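Local structure of CPI (Ascaris lumbricoides, 4IT7) at residues V43-A48 and L60-A65; I89-I94 and I107-S112; I64-C69 and E80-G85. The protein probably inhibits cysteine proteases. All coordinates share one frame; numbering follows the deposited sequence.

Contact 1 (V43-A48 and L60-A65)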
loop_
_atom_site.group_PDB
_atom_site.type_symbol
_atom_site.label_atom_id
_atom_site.label_comp_id
_atom_site.label_asym_id
_atom_site.label_seq_id
_atom_site.Cartn_x
_atom_site.Cartn_y
_atom_site.Cartn_z
ATOM N N VAL A 43 9.069 -0.327 1.559
ATOM C CA VAL A 43 10.356 0.351 1.379
ATOM C C VAL A 43 10.129 1.832 1.025
ATOM O O VAL A 43 10.567 2.757 1.742
ATOM C CB VAL A 43 11.172 -0.400 0.308
ATOM C CG1 VAL A 43 12.500 0.311 0.024
ATOM C CG2 VAL A 43 11.415 -1.814 0.814
ATOM N N LYS A 44 9.379 2.059 -0.054
ATOM C CA LYS A 44 8.991 3.419 -0.375
ATOM C C LYS A 44 7.707 3.509 -1.201
ATOM O O LYS A 44 7.350 2.604 -1.999
ATOM C CB LYS A 44 10.129 4.144 -1.116
ATOM C CG LYS A 44 10.431 3.601 -2.515
ATOM C CD LYS A 44 11.280 4.581 -3.315
ATOM C CE LYS A 44 12.313 5.262 -2.417
ATOM N NZ LYS A 44 13.429 5.831 -3.215
ATOM N N VAL A 45 7.058 4.654 -1.051
ATOM C CA VAL A 45 5.998 4.970 -1.948
ATOM C C VAL A 45 6.657 5.470 -3.239
ATOM O O VAL A 45 7.149 6.560 -3.271
ATOM C CB VAL A 45 4.996 5.989 -1.341
ATOM C CG1 VAL A 45 3.776 6.069 -2.220
ATOM C CG2 VAL A 45 4.586 5.611 0.090
ATOM N N ILE A 46 6.632 4.665 -4.294
ATOM C CA ILE A 46 7.230 5.045 -5.601
ATOM C C ILE A 46 6.447 6.221 -6.240
ATOM O O ILE A 46 7.036 7.234 -6.615
ATOM C CB ILE A 46 7.219 3.856 -6.560
ATOM C CG1 ILE A 46 8.074 2.733 -6.021
ATOM C CG2 ILE A 46 7.644 4.205 -7.979
ATOM C CD1 ILE A 46 7.701 1.404 -6.683
ATOM N N SER A 47 5.119 6.098 -6.354
ATOM C CA SER A 47 4.310 7.202 -6.869
ATOM C C SER A 47 2.897 7.286 -6.269
ATOM O O SER A 47 2.439 6.348 -5.599
ATOM C CB SER A 47 4.231 7.093 -8.375
ATOM O OG SER A 47 3.495 5.951 -8.737
ATOM N N ALA A 48 2.213 8.405 -6.541
ATOM C CA ALA A 48 0.881 8.665 -6.013
ATOM C C ALA A 48 0.192 9.611 -6.948
ATOM O O ALA A 48 0.774 10.600 -7.363
ATOM C CB ALA A 48 0.984 9.283 -4.638
ATOM N N LEU A 60 -1.588 4.313 -5.977
ATOM C CA LEU A 60 -0.265 4.303 -5.393
ATOM C C LEU A 60 0.521 3.148 -5.955
ATOM O O LEU A 60 -0.046 2.091 -6.255
ATOM C CB LEU A 60 -0.312 4.171 -3.843
ATOM C CG LEU A 60 -1.237 5.054 -3.011
ATOM C CD1 LEU A 60 -1.243 4.586 -1.570
ATOM C CD2 LEU A 60 -0.814 6.517 -3.097
ATOM N N GLU A 61 1.828 3.376 -6.110
ATOM C CA GLU A 61 2.751 2.299 -6.370
ATOM C C GLU A 61 3.631 2.242 -5.167
ATOM O O GLU A 61 4.274 3.220 -4.827
ATOM C CB GLU A 61 3.626 2.595 -7.557
ATOM C CG GLU A 61 3.040 2.281 -8.915
ATOM C CD GLU A 61 4.032 2.699 -10.003
ATOM O OE1 GLU A 61 4.374 3.897 -10.074
ATOM O OE2 GLU A 61 4.511 1.837 -10.759
ATOM N N LEU A 62 3.662 1.065 -4.544
ATOM C CA LEU A 62 4.420 0.829 -3.346
ATOM C C LEU A 62 5.515 -0.156 -3.665
ATOM O O LEU A 62 5.277 -1.190 -4.312
ATOM C CB LEU A 62 3.498 0.244 -2.242
ATOM C CG LEU A 62 2.262 1.112 -1.881
ATOM C CD1 LEU A 62 1.358 0.413 -0.869
ATOM C CD2 LEU A 62 2.673 2.454 -1.321
ATOM N N LEU A 63 6.715 0.156 -3.198
ATOM C CA LEU A 63 7.809 -0.795 -3.258
ATOM C C LEU A 63 7.849 -1.478 -1.897
ATOM O O LEU A 63 8.046 -0.796 -0.860
ATOM C CB LEU A 63 9.144 -0.054 -3.508
ATOM C CG LEU A 63 10.392 -0.930 -3.450
ATOM C CD1 LEU A 63 10.301 -2.032 -4.498
ATOM C CD2 LEU A 63 11.660 -0.054 -3.606
ATOM N N ILE A 64 7.680 -2.807 -1.873
ATOM C CA ILE A 64 7.576 -3.507 -0.596
ATOM C C ILE A 64 8.626 -4.613 -0.496
ATOM O O ILE A 64 9.030 -5.181 -1.528
ATOM C CB ILE A 64 6.126 -4.057 -0.320
ATOM C CG1 ILE A 64 5.826 -5.287 -1.184
ATOM C CG2 ILE A 64 5.054 -2.952 -0.551
ATOM C CD1 ILE A 64 4.678 -6.130 -0.664
ATOM N N ALA A 65 9.030 -4.929 0.744
ATOM C CA ALA A 65 9.999 -6.007 0.995
ATOM C C ALA A 65 9.528 -6.959 2.073
ATOM O O ALA A 65 8.860 -6.523 2.988
ATOM C CB ALA A 65 11.377 -5.435 1.376
#

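Contact 2 (I89-I94 and I107-S112)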
loop_
_atom_site.group_PDB
_atom_site.type_symbol
_atom_site.label_atom_id
_atom_site.label_comp_id
_atom_site.label_asym_id
_atom_site.label_seq_id
_atom_site.Cartn_x
_atom_site.Cartn_y
_atom_site.Cartn_z
ATOM N N ILE A 89 6.624 -4.607 -6.339
ATOM C CA ILE A 89 5.902 -3.363 -6.610
ATOM C C ILE A 89 4.422 -3.690 -6.770
ATOM O O ILE A 89 4.009 -4.534 -7.603
ATOM C CB ILE A 89 6.380 -2.635 -7.861
ATOM C CG1 ILE A 89 7.856 -2.282 -7.703
ATOM C CG2 ILE A 89 5.568 -1.343 -8.048
ATOM C CD1 ILE A 89 8.518 -1.906 -9.010
ATOM N N CYS A 90 3.640 -3.043 -5.925
ATOM C CA CYS A 90 2.216 -3.272 -5.887
ATOM C C CYS A 90 1.584 -1.951 -6.269
ATOM O O CYS A 90 1.993 -0.904 -5.741
ATOM C CB CYS A 90 1.817 -3.708 -4.496
ATOM S SG CYS A 90 2.638 -5.223 -3.888
ATOM N N THR A 91 0.684 -2.023 -7.262
ATOM C CA THR A 91 -0.248 -0.980 -7.619
ATOM C C THR A 91 -1.548 -1.173 -6.792
ATOM O O THR A 91 -2.154 -2.261 -6.744
ATOM C CB THR A 91 -0.505 -1.026 -9.127
ATOM O OG1 THR A 91 0.750 -0.904 -9.790
ATOM C CG2 THR A 91 -1.422 0.115 -9.584
ATOM N N VAL A 92 -1.911 -0.114 -6.088
ATOM C CA VAL A 92 -3.030 -0.088 -5.166
ATOM C C VAL A 92 -3.889 1.127 -5.528
ATOM O O VAL A 92 -3.339 2.221 -5.773
ATOM C CB VAL A 92 -2.578 0.092 -3.701
ATOM C CG1 VAL A 92 -3.749 -0.159 -2.753
ATOM C CG2 VAL A 92 -1.435 -0.846 -3.352
ATOM N N ALA A 93 -5.212 0.917 -5.592
ATOM C CA ALA A 93 -6.192 1.966 -5.825
ATOM C C ALA A 93 -7.060 2.113 -4.579
ATOM O O ALA A 93 -7.585 1.133 -4.003
ATOM C CB ALA A 93 -7.024 1.675 -7.066
ATOM N N ILE A 94 -7.128 3.344 -4.093
ATOM C CA ILE A 94 -7.999 3.633 -3.010
ATOM C C ILE A 94 -9.080 4.640 -3.404
ATOM O O ILE A 94 -8.794 5.715 -3.966
ATOM C CB ILE A 94 -7.286 3.958 -1.700
ATOM C CG1 ILE A 94 -7.935 5.158 -1.103
ATOM C CG2 ILE A 94 -5.756 4.021 -1.832
ATOM C CD1 ILE A 94 -8.255 4.922 0.353
ATOM N N ILE A 107 -6.146 -3.808 -4.028
ATOM C CA ILE A 107 -4.787 -4.159 -4.501
ATOM C C ILE A 107 -4.922 -4.634 -5.906
ATOM O O ILE A 107 -5.520 -5.670 -6.122
ATOM C CB ILE A 107 -4.109 -5.291 -3.721
ATOM C CG1 ILE A 107 -4.300 -5.145 -2.203
ATOM C CG2 ILE A 107 -2.630 -5.405 -4.156
ATOM C CD1 ILE A 107 -3.817 -3.830 -1.623
ATOM N N LYS A 108 -4.334 -3.906 -6.843
ATOM C CA LYS A 108 -4.580 -4.080 -8.256
ATOM C C LYS A 108 -3.688 -5.165 -8.873
ATOM O O LYS A 108 -4.112 -5.948 -9.745
ATOM C CB LYS A 108 -4.360 -2.726 -8.934
ATOM C CG LYS A 108 -5.401 -2.349 -9.979
ATOM C CD LYS A 108 -6.716 -1.936 -9.347
ATOM C CE LYS A 108 -7.838 -1.966 -10.382
ATOM N NZ LYS A 108 -8.302 -3.344 -10.769
ATOM N N GLU A 109 -2.444 -5.205 -8.417
ATOM C CA GLU A 109 -1.459 -6.191 -8.853
ATOM C C GLU A 109 -0.243 -5.936 -8.001
ATOM O O GLU A 109 0.030 -4.783 -7.697
ATOM C CB GLU A 109 -1.075 -5.979 -10.318
ATOM C CG GLU A 109 0.141 -5.082 -10.477
ATOM C CD GLU A 109 0.539 -4.855 -11.912
ATOM O OE1 GLU A 109 -0.257 -5.171 -12.825
ATOM O OE2 GLU A 109 1.672 -4.372 -12.120
ATOM N N CYS A 110 0.439 -7.005 -7.590
ATOM C CA CYS A 110 1.864 -6.981 -7.158
ATOM C C CYS A 110 2.764 -7.805 -8.116
ATOM O O CYS A 110 2.345 -8.823 -8.664
ATOM C CB CYS A 110 2.056 -7.532 -5.742
ATOM S SG CYS A 110 1.263 -6.661 -4.357
ATOM N N LYS A 111 3.996 -7.382 -8.316
ATOM C CA LYS A 111 4.876 -8.142 -9.183
ATOM C C LYS A 111 6.290 -7.961 -8.668
ATOM O O LYS A 111 6.566 -6.974 -7.965
ATOM C CB LYS A 111 4.763 -7.650 -10.621
ATOM C CG LYS A 111 5.603 -6.422 -10.867
ATOM C CD LYS A 111 5.242 -5.743 -12.171
ATOM C CE LYS A 111 5.388 -4.242 -11.996
ATOM N NZ LYS A 111 4.332 -3.600 -12.815
ATOM N N SER A 112 7.172 -8.904 -9.031
ATOM C CA SER A 112 8.597 -8.858 -8.677
ATOM C C SER A 112 9.256 -7.626 -9.229
ATOM O O SER A 112 9.104 -7.287 -10.394
ATOM C CB SER A 112 9.348 -10.091 -9.177
ATOM O OG SER A 112 8.508 -11.222 -9.068
#

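Contact 3 (I64-C69 and E80-G85)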
loop_
_atom_site.group_PDB
_atom_site.type_symbol
_atom_site.label_atom_id
_atom_site.label_comp_id
_atom_site.label_asym_id
_atom_site.label_seq_id
_atom_site.Cartn_x
_atom_site.Cartn_y
_atom_site.Cartn_z
ATOM N N ILE A 64 7.680 -2.807 -1.873
ATOM C CA ILE A 64 7.576 -3.507 -0.596
ATOM C C ILE A 64 8.626 -4.613 -0.496
ATOM O O ILE A 64 9.030 -5.181 -1.528
ATOM C CB ILE A 64 6.126 -4.057 -0.320
ATOM C CG1 ILE A 64 5.826 -5.287 -1.184
ATOM C CG2 ILE A 64 5.054 -2.952 -0.551
ATOM C CD1 ILE A 64 4.678 -6.130 -0.664
ATOM N N ALA A 65 9.030 -4.929 0.744
ATOM C CA ALA A 65 9.999 -6.007 0.995
ATOM C C ALA A 65 9.528 -6.959 2.073
ATOM O O ALA A 65 8.860 -6.523 2.988
ATOM C CB ALA A 65 11.377 -5.435 1.376
ATOM N N PRO A 66 9.965 -8.255 2.020
ATOM C CA PRO A 66 9.624 -9.176 3.119
ATOM C C PRO A 66 10.329 -8.776 4.378
ATOM O O PRO A 66 11.345 -8.100 4.306
ATOM C CB PRO A 66 10.088 -10.538 2.613
ATOM C CG PRO A 66 11.147 -10.230 1.603
ATOM C CD PRO A 66 10.748 -8.930 0.962
ATOM N N THR A 67 9.760 -9.134 5.517
ATOM C CA THR A 67 10.399 -8.922 6.832
ATOM C C THR A 67 10.546 -10.304 7.418
ATOM O O THR A 67 10.175 -11.293 6.764
ATOM C CB THR A 67 9.538 -8.070 7.813
ATOM O OG1 THR A 67 8.361 -8.802 8.203
ATOM C CG2 THR A 67 9.147 -6.680 7.180
ATOM N N SER A 68 11.038 -10.399 8.654
ATOM C CA SER A 68 11.034 -11.706 9.315
ATOM C C SER A 68 9.887 -11.870 10.328
ATOM O O SER A 68 9.830 -12.831 11.092
ATOM C CB SER A 68 12.378 -11.963 9.959
ATOM O OG SER A 68 12.471 -11.164 11.111
ATOM N N CYS A 69 8.968 -10.940 10.307
ATOM C CA CYS A 69 7.807 -11.001 11.132
ATOM C C CYS A 69 6.824 -11.962 10.503
ATOM O O CYS A 69 6.348 -11.740 9.430
ATOM C CB CYS A 69 7.231 -9.603 11.295
ATOM S SG CYS A 69 8.178 -8.528 12.382
ATOM N N GLU A 80 11.314 -5.005 10.202
ATOM C CA GLU A 80 12.288 -4.481 9.247
ATOM C C GLU A 80 12.572 -5.330 8.015
ATOM O O GLU A 80 12.719 -6.520 8.093
ATOM C CB GLU A 80 13.591 -4.096 9.936
ATOM C CG GLU A 80 13.404 -3.253 11.171
ATOM C CD GLU A 80 13.128 -1.810 10.860
ATOM O OE1 GLU A 80 13.520 -1.356 9.792
ATOM O OE2 GLU A 80 12.562 -1.117 11.704
ATOM N N ALA A 81 12.637 -4.663 6.873
ATOM C CA ALA A 81 12.957 -5.270 5.579
ATOM C C ALA A 81 14.247 -6.049 5.723
ATOM O O ALA A 81 15.137 -5.679 6.493
ATOM C CB ALA A 81 13.091 -4.214 4.490
ATOM N N VAL A 82 14.338 -7.129 4.978
ATOM C CA VAL A 82 15.472 -8.016 5.064
ATOM C C VAL A 82 16.202 -8.135 3.727
ATOM O O VAL A 82 15.591 -8.093 2.682
ATOM C CB VAL A 82 15.063 -9.361 5.677
ATOM C CG1 VAL A 82 14.634 -9.163 7.110
ATOM C CG2 VAL A 82 13.970 -10.035 4.890
ATOM N N SER A 83 17.520 -8.244 3.789
ATOM C CA SER A 83 18.409 -8.316 2.620
ATOM C C SER A 83 17.829 -9.020 1.417
ATOM O O SER A 83 17.724 -8.446 0.375
ATOM C CB SER A 83 19.716 -8.979 3.005
ATOM O OG SER A 83 19.764 -9.254 4.381
ATOM N N ASN A 84 17.439 -10.265 1.559
ATOM C CA ASN A 84 16.683 -10.907 0.505
ATOM C C ASN A 84 15.430 -11.612 0.987
ATOM O O ASN A 84 15.454 -12.724 1.481
ATOM C CB ASN A 84 17.534 -11.877 -0.289
ATOM C CG ASN A 84 17.016 -12.088 -1.701
ATOM O OD1 ASN A 84 16.783 -13.212 -2.126
ATOM N ND2 ASN A 84 16.887 -11.005 -2.445
ATOM N N GLY A 85 14.322 -10.942 0.775
ATOM C CA GLY A 85 14.404 -9.609 0.243
ATOM C C GLY A 85 14.015 -9.414 -1.186
ATOM O O GLY A 85 14.268 -8.357 -1.706
#

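Contact 1 (V43-A48 and L60-A65)
Leu63 O is gripped by two successive amides of the opposing strand, Val43 N at 2.7 Å and Lys44 N at a longer 3.3 Å. Two residues facing one in this way form a classic beta bulge. Leu63 N answers with an almost straight bond to Lys44 O, 2.8 Å long. A second classic bulge follows where Ile46 and Ser47 both face Glu61: their amides reach Glu61 O only weakly, whereas Glu61 N makes a sounder 3.1 Å bond to Ser47 O. These strands are the arms of the first hairpin of the cystatin fold, the one whose connecting loop carries the QVVAG segment, a family signature that in relatives enters the protease cleft. Within the second bulge, the Ser47 hydroxyl lies between its own N and carbonyl carbon (chi1 67°). From there OG donates to the anti lone pair of Glu61 OE1 at 2.6 Å. Ile46, the other bulge residue, reaches obliquely across, its CD1 3.8 Å from Leu63 CB. At the corner of the chain Val43 splits its methyls, CG1 against Leu63 CD2 and CG2 against Ala65 CB at 3.7 Å. The other face pairs Val45 side by side with Leu62, and Ala48 CB with Leu60 CD2 at 3.6 Å, under helix 17-33, where Ala23 touches both Val45 and Leu62.

Contact 2 (I89-I94 and I107-S112)
The C-terminal hairpin of the cystatin fold illustrates how a cross-strand disulfide can be accommodated in an antiparallel sheet. Cys90 and Cys110 form a non-hydrogen-bonded pair whose CA atoms lie only 3.9 Å apart, and their sulfurs join directly across the strands, SG to SG 2.0 Å. The two cysteines reach the link in the same manner: each SG is anti to its own carbonyl carbon (chi1 -59° for Cys90 and -63° for Cys110), and the bridge is twisted by a chi3 of 108°. Hydrogen-bonded pairs flank this rung. On one side Ile89 N meets Lys111 O at 2.9 Å, with the reciprocal bond from Lys111 N to Ile89 O. On the other, Thr91 N donates to Glu109 O at 2.9 Å, but the return is divided by a classic beta bulge: Thr91 O takes a 2.7 Å bond from Lys108 N and a weak one from Glu109 N. The extra residue puts Val92 opposite Ile107, and these side chains run side by side in the same direction, with Ile107 CD1 resting 3.8 Å from Val92 CG1. Thr91, on the opposite face, turns CG2 obliquely toward CB of the bulged Lys108. Along the edge strand, Lys111 NZ forms a salt bridge with Glu109 OE2 at 2.9 Å, meeting the oxygen nearly along its C-O axis; a bent lysine chain folds back to make it. The face bearing the disulfide, Val92 and Ile107 lies against helix 17-33, where Ile30 touches both Cys90 and Ile107 while Ala26 touches Val92; beyond Cys90 and Val92, backbone bonds to Leu62 and Leu60 continue the sheet into strand 56-70.

Contact 3 (I64-C69 and E80-G85)
A chi1 of -65° sets CG1 of Val82 anti to the carbonyl carbon and leaves CG2 between backbone N and carbonyl carbon, where it lies 3.3 Å from Pro66 O. The same oxygen accepts from Val82 N at 3.2 Å, in the carbonyl plane, so amide and methyl of one residue close on one carbonyl. Ala81 adds a CA-H...O contact to it, while its CB meets Ala65 CB at 3.8 Å. Farther along, the peptide before Gly85 is cis, and the loop bends back to the CG-CD side of the proline ring: Pro66 CG is 3.4 Å from Gly85 N. At the other end Thr67 turns its hydroxyl and its carbon branch to different tasks. CB and CG2 lie against the carbonyl of Glu80, CB being 3.5 Å from Glu80 O. OG1, at a chi1 of 68°, accepts from Cys69 N at 3.1 Å to make an ST turn, and is also hydrogen-bonded to Gln39 O on strand 38-51. A loop without regular structure is thus laid along the end of strand 56-70 by a single backbone hydrogen bond and small apolar contacts, next to the Cys69-Cys79 disulfide, one of two bridges whose arrangement resembles that of type 2 cystatins.

Overall arrangement
After helix 17-33 the chain enters three successive loop closures, none enclosing another. Contact 1 comes first, closing the turn between strands 38-51 and 56-70. Contact 3 starts on the strand where contact 1 ends, sharing Ile64 and Ala65, and closes the irregular excursion that carries the chain out from strand 56-70 and back. Contact 2 then closes the last hairpin, between strands 88-97 and 102-112. Although contacts 1 and 2 are serial in sequence, they are adjacent in space: probable hydrogen bonds from Leu60 N to Val92 O and from Leu62 N to Cys90 O merge both hairpins into one antiparallel sheet. Ile64 CD1 packs on Cys90 SG, linking strand 56-70 to the disulfide of contact 2.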